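Local coordinates for protein malate dehydrogenase (Porphyromonas gingivalis, PDB 3FI9) that probably catalyses the NAD-dependent interconversion of malate and oxaloacetate, as an oxidoreductase of the lactate/malate dehydrogenase superfamily, at residues 42-48 against 65-69; 98-103 against 316-322. All coordinates share one frame; numbering follows the deposited sequence.

Contact 1: residues 42-48 against 65-69; sequences PFAVGLE and TFTSD
Leu47 and Phe66 meet where helix 44-57 lies on edge strand 65-67 of the Rossmann fold, the pair forming the second half of the beta-alpha-beta unit that starts with strand 37-40. The segment axes, helix 44-48 and strand 65-67, run nearly antiparallel (166°) and come within 8.9 Å, as expected of a crossover helix against the strand that follows it. The tight part is built round Leu47. Its CG is anti to the backbone N (chi1 -177°), which carries the branch down to the strand: Leu47 CG stands 3.9 Å from Phe66 CD1, and Leu47 CD2 presses on the strand backbone, 3.2 Å from Thr67 O. Leu39 of the neighbouring strand also touches both Leu47 and Phe66, so the leucine is buried among strand residues. Leu47 further approaches Ala16 of the predicted NAD(+) site, which places this packing beside the probable cofactor pocket.

Toward the surface the fit slackens. The Phe66 ring extends along the helix to Glu48, where Phe66 CE1 is 4.1 Å from Glu48 CA and the aliphatic CG of the glutamate lies at a similar distance from the ring tip. Ala51 and Arg55, further along the helix, touch the same ring, and Leu231 of the second subunit packs on Glu48 and Val45. At the end of the strand, an ST turn closed by Asp69 N to Thr67 OG1 (3.0 Å) leads away from the contact; Thr67 OG1 also bonds Glu72. The Ser68 side chain points toward the start of the helix; its hydroxyl is hydrogen-bonded to the backbone O of Asp41, and Ser68 OG lies 3.5 Å from Ala44 CB.

Contact 2: residues 98-103 against 316-322; sequences LKGNAE and EVIAMGI
Leu98 has its CG anti to the backbone N (chi1 172°), while Met320 has its CG beside the backbone N (chi1 -72°) and an extended chain beyond; together these torsions bring the leucine fork against the methionine methyl. Leu98 CD2 and Met320 CE are 3.5 Å apart, tighter than usual for two carbons. The other branch turns to the valine, with Leu98 CD1 3.9 Å from Val317 CG2. The sulfur sits over the root of the lysine chain, Met320 SD being 3.9 Å from Lys99 CB. At the outer side the carboxylate of Glu316 reaches the leucine fork, its OE2 near the same CD2 that meets the methionine.

One turn further along helix 94-115, Ala102 offers a small methyl to two partners: Ala102 CB lies 4.0 Å from Val317 CG1 and 3.8 Å from Ile322 CD1. Ile131 of helix 129-140 touches both Ala102 and Val317, extending the apolar layer. Here the end of helix 297-319, from the C-terminal domain, rests on a helix of the NAD-binding domain. A Schellman motif ends helix 297-319: Gly321, at positive phi, turns the chain so that Ile322 folds back onto helix 94-115, and the backbone O of Ile322 is hydrogen-bonded to Tyr139 OH. Asn101, in the predicted NAD(+) site, belongs to the same turn as Ala102 but touches Phe126 and Thr132 instead.

Polar groups border the isoleucine. The Lys99 chain bends at its end to form a salt bridge within its own helix, and Lys99 NZ approaches Glu103 OE2, at 2.8 Å, by the anti lone pair. The Glu103 chain, bent at chi2, lays the carboxylate so held against the isoleucine tip, Glu103 OE2 being 3.4 Å from Ile322 CD1.

How the contacts relate
Contact 1 closes before contact 2 opens along the chain, and the two do not touch: their centres are 27 Å apart and their nearest atoms about 12 Å. Both draw on the NAD-binding domain. Contact 1 stays wholly within it, at the edge of the large sheet, where a crossover helix packs on the strand that follows it. Contact 2 bridges 212 intervening residues to bring the end of helix 297-319, from the C-terminal domain, onto helix 94-115. Each lies near residues predicted to bind NAD(+). Contact 1 is internal to the cofactor domain, while contact 2 joins that domain to the chain's C-terminal part.

Contact 1: residues 42-48 against 65-69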
ATOM      1  N   PRO A  42       0.369  20.269  -4.352  1.00 22.36           N
ATOM      2  CA  PRO A  42      -0.272  21.398  -5.115  1.00 23.26           C
ATOM      3  C   PRO A  42      -1.530  20.969  -5.841  1.00 24.11           C
ATOM      4  O   PRO A  42      -2.367  21.813  -6.150  1.00 25.04           O
ATOM      5  CB  PRO A  42       0.800  21.795  -6.152  1.00 22.47           C
ATOM      6  CG  PRO A  42       1.709  20.596  -6.250  1.00 23.98           C
ATOM      7  CD  PRO A  42       1.742  20.006  -4.822  1.00 21.90           C
ATOM      8  N   PHE A  43      -1.679  19.681  -6.148  1.00 24.77           N
ATOM      9  CA  PHE A  43      -2.837  19.241  -6.940  1.00 25.29           C
ATOM     10  C   PHE A  43      -4.001  18.937  -6.006  1.00 25.54           C
ATOM     11  O   PHE A  43      -4.157  17.806  -5.551  1.00 25.51           O
ATOM     12  CB  PHE A  43      -2.457  18.041  -7.817  1.00 25.39           C
ATOM     13  CG  PHE A  43      -3.559  17.542  -8.702  1.00 28.85           C
ATOM     14  CD1 PHE A  43      -4.450  18.428  -9.303  1.00 33.47           C
ATOM     15  CD2 PHE A  43      -3.691  16.188  -8.954  1.00 30.62           C
ATOM     16  CE1 PHE A  43      -5.469  17.961 -10.125  1.00 33.96           C
ATOM     17  CE2 PHE A  43      -4.707  15.706  -9.770  1.00 31.26           C
ATOM     18  CZ  PHE A  43      -5.593  16.593 -10.353  1.00 33.92           C
ATOM     19  N   ALA A  44      -4.821  19.947  -5.714  1.00 25.46           N
ATOM     20  CA  ALA A  44      -5.782  19.834  -4.611  1.00 25.78           C
ATOM     21  C   ALA A  44      -6.845  18.750  -4.852  1.00 25.15           C
ATOM     22  O   ALA A  44      -7.278  18.074  -3.927  1.00 25.90           O
ATOM     23  CB  ALA A  44      -6.457  21.207  -4.321  1.00 26.75           C
ATOM     24  N   VAL A  45      -7.274  18.571  -6.086  1.00 24.13           N
ATOM     25  CA  VAL A  45      -8.343  17.615  -6.311  1.00 23.78           C
ATOM     26  C   VAL A  45      -7.835  16.170  -6.153  1.00 22.69           C
ATOM     27  O   VAL A  45      -8.463  15.359  -5.482  1.00 23.45           O
ATOM     28  CB  VAL A  45      -9.052  17.857  -7.665  1.00 24.24           C
ATOM     29  CG1 VAL A  45      -9.955  16.666  -8.004  1.00 24.33           C
ATOM     30  CG2 VAL A  45      -9.851  19.114  -7.548  1.00 24.77           C
ATOM     31  N   GLY A  46      -6.670  15.885  -6.720  1.00 21.89           N
ATOM     32  CA  GLY A  46      -6.090  14.584  -6.611  1.00 20.33           C
ATOM     33  C   GLY A  46      -5.795  14.306  -5.167  1.00 19.84           C
ATOM     34  O   GLY A  46      -6.030  13.195  -4.730  1.00 21.45           O
ATOM     35  N   LEU A  47      -5.326  15.326  -4.427  1.00 18.24           N
ATOM     36  CA  LEU A  47      -4.990  15.195  -3.007  1.00 18.75           C
ATOM     37  C   LEU A  47      -6.215  14.794  -2.217  1.00 18.54           C
ATOM     38  O   LEU A  47      -6.156  13.927  -1.351  1.00 15.18           O
ATOM     39  CB  LEU A  47      -4.463  16.515  -2.410  1.00 17.93           C
ATOM     40  CG  LEU A  47      -3.981  16.579  -0.937  1.00 17.22           C
ATOM     41  CD1 LEU A  47      -2.925  15.491  -0.582  1.00 16.51           C
ATOM     42  CD2 LEU A  47      -3.429  17.945  -0.629  1.00 21.90           C
ATOM     43  N   GLU A  48      -7.327  15.470  -2.492  1.00 17.74           N
ATOM     44  CA  GLU A  48      -8.541  15.162  -1.756  1.00 18.78           C
ATOM     45  C   GLU A  48      -8.974  13.707  -1.954  1.00 17.61           C
ATOM     46  O   GLU A  48      -9.495  13.097  -1.020  1.00 17.96           O
ATOM     47  CB  GLU A  48      -9.699  16.090  -2.157  1.00 18.63           C
ATOM     48  CG  GLU A  48     -10.930  15.841  -1.324  1.00 23.15           C
ATOM     49  CD  GLU A  48     -12.094  16.769  -1.700  1.00 27.67           C
ATOM     50  OE1 GLU A  48     -11.877  17.727  -2.475  1.00 30.15           O
ATOM     51  OE2 GLU A  48     -13.206  16.554  -1.172  1.00 29.78           O
ATOM     52  N   THR A  65      -4.482  14.988   8.030  1.00 18.54           N
ATOM     53  CA  THR A  65      -4.731  16.325   7.535  1.00 18.64           C
ATOM     54  C   THR A  65      -4.239  16.359   6.089  1.00 19.47           C
ATOM     55  O   THR A  65      -3.360  15.585   5.697  1.00 19.32           O
ATOM     56  CB  THR A  65      -4.091  17.481   8.385  1.00 18.49           C
ATOM     57  OG1 THR A  65      -2.689  17.252   8.621  1.00 19.79           O
ATOM     58  CG2 THR A  65      -4.838  17.705   9.741  1.00 19.40           C
ATOM     59  N   PHE A  66      -4.834  17.212   5.274  1.00 19.13           N
ATOM     60  CA  PHE A  66      -4.288  17.411   3.936  1.00 19.73           C
ATOM     61  C   PHE A  66      -4.400  18.859   3.565  1.00 20.15           C
ATOM     62  O   PHE A  66      -5.313  19.563   4.029  1.00 18.84           O
ATOM     63  CB  PHE A  66      -4.911  16.508   2.893  1.00 19.55           C
ATOM     64  CG  PHE A  66      -6.384  16.725   2.667  1.00 21.57           C
ATOM     65  CD1 PHE A  66      -6.831  17.519   1.608  1.00 22.10           C
ATOM     66  CD2 PHE A  66      -7.320  16.126   3.494  1.00 23.14           C
ATOM     67  CE1 PHE A  66      -8.201  17.704   1.392  1.00 25.27           C
ATOM     68  CE2 PHE A  66      -8.687  16.312   3.268  1.00 24.63           C
ATOM     69  CZ  PHE A  66      -9.120  17.097   2.241  1.00 22.37           C
ATOM     70  N   THR A  67      -3.468  19.308   2.734  1.00 20.91           N
ATOM     71  CA  THR A  67      -3.425  20.707   2.365  1.00 20.51           C
ATOM     72  C   THR A  67      -2.571  20.931   1.122  1.00 21.17           C
ATOM     73  O   THR A  67      -1.608  20.175   0.850  1.00 19.77           O
ATOM     74  CB  THR A  67      -2.902  21.591   3.569  1.00 20.31           C
ATOM     75  OG1 THR A  67      -2.886  22.971   3.186  1.00 23.04           O
ATOM     76  CG2 THR A  67      -1.475  21.215   3.968  1.00 19.74           C
ATOM     77  N   SER A  68      -2.935  21.965   0.358  1.00 21.60           N
ATOM     78  CA  SER A  68      -2.101  22.449  -0.759  1.00 22.04           C
ATOM     79  C   SER A  68      -1.335  23.730  -0.426  1.00 22.58           C
ATOM     80  O   SER A  68      -0.758  24.360  -1.330  1.00 22.66           O
ATOM     81  CB  SER A  68      -2.935  22.686  -2.011  1.00 21.78           C
ATOM     82  OG  SER A  68      -3.526  21.481  -2.409  1.00 22.37           O
ATOM     83  N   ASP A  69      -1.321  24.081   0.855  1.00 22.41           N
ATOM     84  CA  ASP A  69      -0.611  25.250   1.375  1.00 23.62           C
ATOM     85  C   ASP A  69       0.635  24.772   2.096  1.00 24.00           C
ATOM     86  O   ASP A  69       0.556  24.093   3.134  1.00 24.15           O
ATOM     87  CB  ASP A  69      -1.473  26.042   2.371  1.00 24.10           C
ATOM     88  CG  ASP A  69      -0.770  27.337   2.861  1.00 26.70           C
ATOM     89  OD1 ASP A  69      -0.931  28.404   2.230  1.00 32.69           O
ATOM     90  OD2 ASP A  69       0.015  27.287   3.807  1.00 26.52           O
TER

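Contact 2: residues 98-103 against 316-322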
ATOM      1  N   LEU A  98      16.841  18.746 -15.115  1.00 35.01           N
ATOM      2  CA  LEU A  98      17.856  18.868 -14.089  1.00 33.40           C
ATOM      3  C   LEU A  98      17.657  20.157 -13.302  1.00 31.87           C
ATOM      4  O   LEU A  98      17.561  20.147 -12.076  1.00 31.19           O
ATOM      5  CB  LEU A  98      19.237  18.880 -14.738  1.00 33.17           C
ATOM      6  CG  LEU A  98      20.421  19.199 -13.824  1.00 34.47           C
ATOM      7  CD1 LEU A  98      20.485  18.213 -12.669  1.00 31.92           C
ATOM      8  CD2 LEU A  98      21.723  19.208 -14.655  1.00 33.13           C
ATOM      9  N   LYS A  99      17.584  21.260 -14.031  1.00 30.79           N
ATOM     10  CA  LYS A  99      17.341  22.571 -13.454  1.00 30.05           C
ATOM     11  C   LYS A  99      15.987  22.633 -12.748  1.00 28.78           C
ATOM     12  O   LYS A  99      15.871  23.184 -11.650  1.00 28.23           O
ATOM     13  CB  LYS A  99      17.392  23.649 -14.560  1.00 30.06           C
ATOM     14  CG  LYS A  99      17.366  25.080 -14.023  1.00 32.46           C
ATOM     15  CD  LYS A  99      17.698  26.071 -15.134  1.00 37.51           C
ATOM     16  CE  LYS A  99      17.899  27.474 -14.564  1.00 41.36           C
ATOM     17  NZ  LYS A  99      16.829  27.848 -13.589  1.00 41.80           N
ATOM     18  N   GLY A 100      14.964  22.081 -13.392  1.00 27.07           N
ATOM     19  CA  GLY A 100      13.634  22.069 -12.822  1.00 25.74           C
ATOM     20  C   GLY A 100      13.598  21.339 -11.492  1.00 24.38           C
ATOM     21  O   GLY A 100      13.046  21.846 -10.503  1.00 23.92           O
ATOM     22  N   ASN A 101      14.212  20.165 -11.431  1.00 23.87           N
ATOM     23  CA  ASN A 101      14.223  19.431 -10.153  1.00 23.73           C
ATOM     24  C   ASN A 101      15.157  20.048  -9.114  1.00 23.44           C
ATOM     25  O   ASN A 101      14.867  20.015  -7.896  1.00 22.72           O
ATOM     26  CB  ASN A 101      14.596  17.961 -10.374  1.00 23.70           C
ATOM     27  CG  ASN A 101      13.492  17.202 -11.004  1.00 26.57           C
ATOM     28  OD1 ASN A 101      12.434  17.030 -10.402  1.00 27.14           O
ATOM     29  ND2 ASN A 101      13.704  16.757 -12.239  1.00 27.51           N
ATOM     30  N   ALA A 102      16.280  20.602  -9.572  1.00 22.47           N
ATOM     31  CA  ALA A 102      17.153  21.293  -8.622  1.00 22.98           C
ATOM     32  C   ALA A 102      16.421  22.479  -7.996  1.00 22.45           C
ATOM     33  O   ALA A 102      16.562  22.734  -6.778  1.00 21.79           O
ATOM     34  CB  ALA A 102      18.449  21.738  -9.267  1.00 22.84           C
ATOM     35  N   GLU A 103      15.660  23.205  -8.814  1.00 22.70           N
ATOM     36  CA  GLU A 103      14.868  24.363  -8.320  1.00 23.42           C
ATOM     37  C   GLU A 103      13.762  23.944  -7.344  1.00 22.25           C
ATOM     38  O   GLU A 103      13.502  24.640  -6.376  1.00 22.26           O
ATOM     39  CB  GLU A 103      14.201  25.157  -9.454  1.00 24.62           C
ATOM     40  CG  GLU A 103      15.146  25.765 -10.498  1.00 29.01           C
ATOM     41  CD  GLU A 103      16.004  26.894  -9.964  1.00 34.51           C
ATOM     42  OE1 GLU A 103      16.059  27.086  -8.739  1.00 34.85           O
ATOM     43  OE2 GLU A 103      16.640  27.589 -10.789  1.00 36.99           O
ATOM     44  N   GLU A 316      27.742  21.189 -12.666  1.00 25.57           N
ATOM     45  CA  GLU A 316      26.710  21.788 -13.510  1.00 26.45           C
ATOM     46  C   GLU A 316      25.724  22.648 -12.716  1.00 25.80           C
ATOM     47  O   GLU A 316      25.400  23.777 -13.100  1.00 24.98           O
ATOM     48  CB  GLU A 316      25.883  20.723 -14.230  1.00 27.49           C
ATOM     49  CG  GLU A 316      26.425  20.231 -15.546  1.00 32.54           C
ATOM     50  CD  GLU A 316      25.405  19.400 -16.298  1.00 36.76           C
ATOM     51  OE1 GLU A 316      25.684  18.203 -16.495  1.00 41.89           O
ATOM     52  OE2 GLU A 316      24.338  19.942 -16.699  1.00 36.79           O
ATOM     53  N   VAL A 317      25.213  22.096 -11.618  1.00 25.43           N
ATOM     54  CA  VAL A 317      24.229  22.807 -10.824  1.00 24.03           C
ATOM     55  C   VAL A 317      24.831  24.000 -10.052  1.00 24.44           C
ATOM     56  O   VAL A 317      24.131  24.980  -9.741  1.00 23.85           O
ATOM     57  CB  VAL A 317      23.446  21.801  -9.936  1.00 24.52           C
ATOM     58  CG1 VAL A 317      22.360  22.522  -9.068  1.00 23.10           C
ATOM     59  CG2 VAL A 317      22.793  20.730 -10.842  1.00 23.57           C
ATOM     60  N   ILE A 318      26.110  23.915  -9.703  1.00 24.88           N
ATOM     61  CA  ILE A 318      26.825  25.099  -9.200  1.00 24.81           C
ATOM     62  C   ILE A 318      26.843  26.143 -10.318  1.00 24.82           C
ATOM     63  O   ILE A 318      26.629  27.335 -10.078  1.00 23.62           O
ATOM     64  CB  ILE A 318      28.283  24.730  -8.696  1.00 24.96           C
ATOM     65  CG1 ILE A 318      28.212  23.821  -7.467  1.00 24.30           C
ATOM     66  CG2 ILE A 318      29.147  25.982  -8.334  1.00 23.56           C
ATOM     67  CD1 ILE A 318      29.561  23.143  -7.103  1.00 23.63           C
ATOM     68  N   ALA A 319      27.075  25.705 -11.550  1.00 25.82           N
ATOM     69  CA  ALA A 319      27.213  26.659 -12.682  1.00 25.90           C
ATOM     70  C   ALA A 319      25.899  27.381 -12.989  1.00 26.26           C
ATOM     71  O   ALA A 319      25.892  28.508 -13.517  1.00 26.72           O
ATOM     72  CB  ALA A 319      27.746  25.943 -13.926  1.00 26.71           C
ATOM     73  N   MET A 320      24.790  26.732 -12.655  1.00 24.99           N
ATOM     74  CA  MET A 320      23.466  27.294 -12.858  1.00 25.01           C
ATOM     75  C   MET A 320      23.249  28.323 -11.733  1.00 24.51           C
ATOM     76  O   MET A 320      22.255  29.005 -11.696  1.00 24.87           O
ATOM     77  CB  MET A 320      22.389  26.210 -12.768  1.00 25.52           C
ATOM     78  CG  MET A 320      22.264  25.169 -13.934  1.00 26.62           C
ATOM     79  SD  MET A 320      21.141  23.757 -13.483  1.00 21.66           S
ATOM     80  CE  MET A 320      21.389  22.654 -14.864  1.00 29.22           C
ATOM     81  N   GLY A 321      24.179  28.418 -10.801  1.00 24.28           N
ATOM     82  CA  GLY A 321      23.994  29.326  -9.641  1.00 24.39           C
ATOM     83  C   GLY A 321      23.027  28.873  -8.527  1.00 23.92           C
ATOM     84  O   GLY A 321      22.628  29.680  -7.660  1.00 22.88           O
ATOM     85  N   ILE A 322      22.658  27.590  -8.524  1.00 22.58           N
ATOM     86  CA  ILE A 322      21.650  27.098  -7.595  1.00 22.12           C
ATOM     87  C   ILE A 322      22.328  26.564  -6.329  1.00 22.66           C
ATOM     88  O   ILE A 322      21.960  26.879  -5.182  1.00 21.54           O
ATOM     89  CB  ILE A 322      20.829  25.947  -8.226  1.00 22.70           C
ATOM     90  CG1 ILE A 322      19.882  26.480  -9.306  1.00 21.65           C
ATOM     91  CG2 ILE A 322      20.042  25.188  -7.080  1.00 23.79           C
ATOM     92  CD1 ILE A 322      19.221  25.380 -10.194  1.00 22.70           C
TER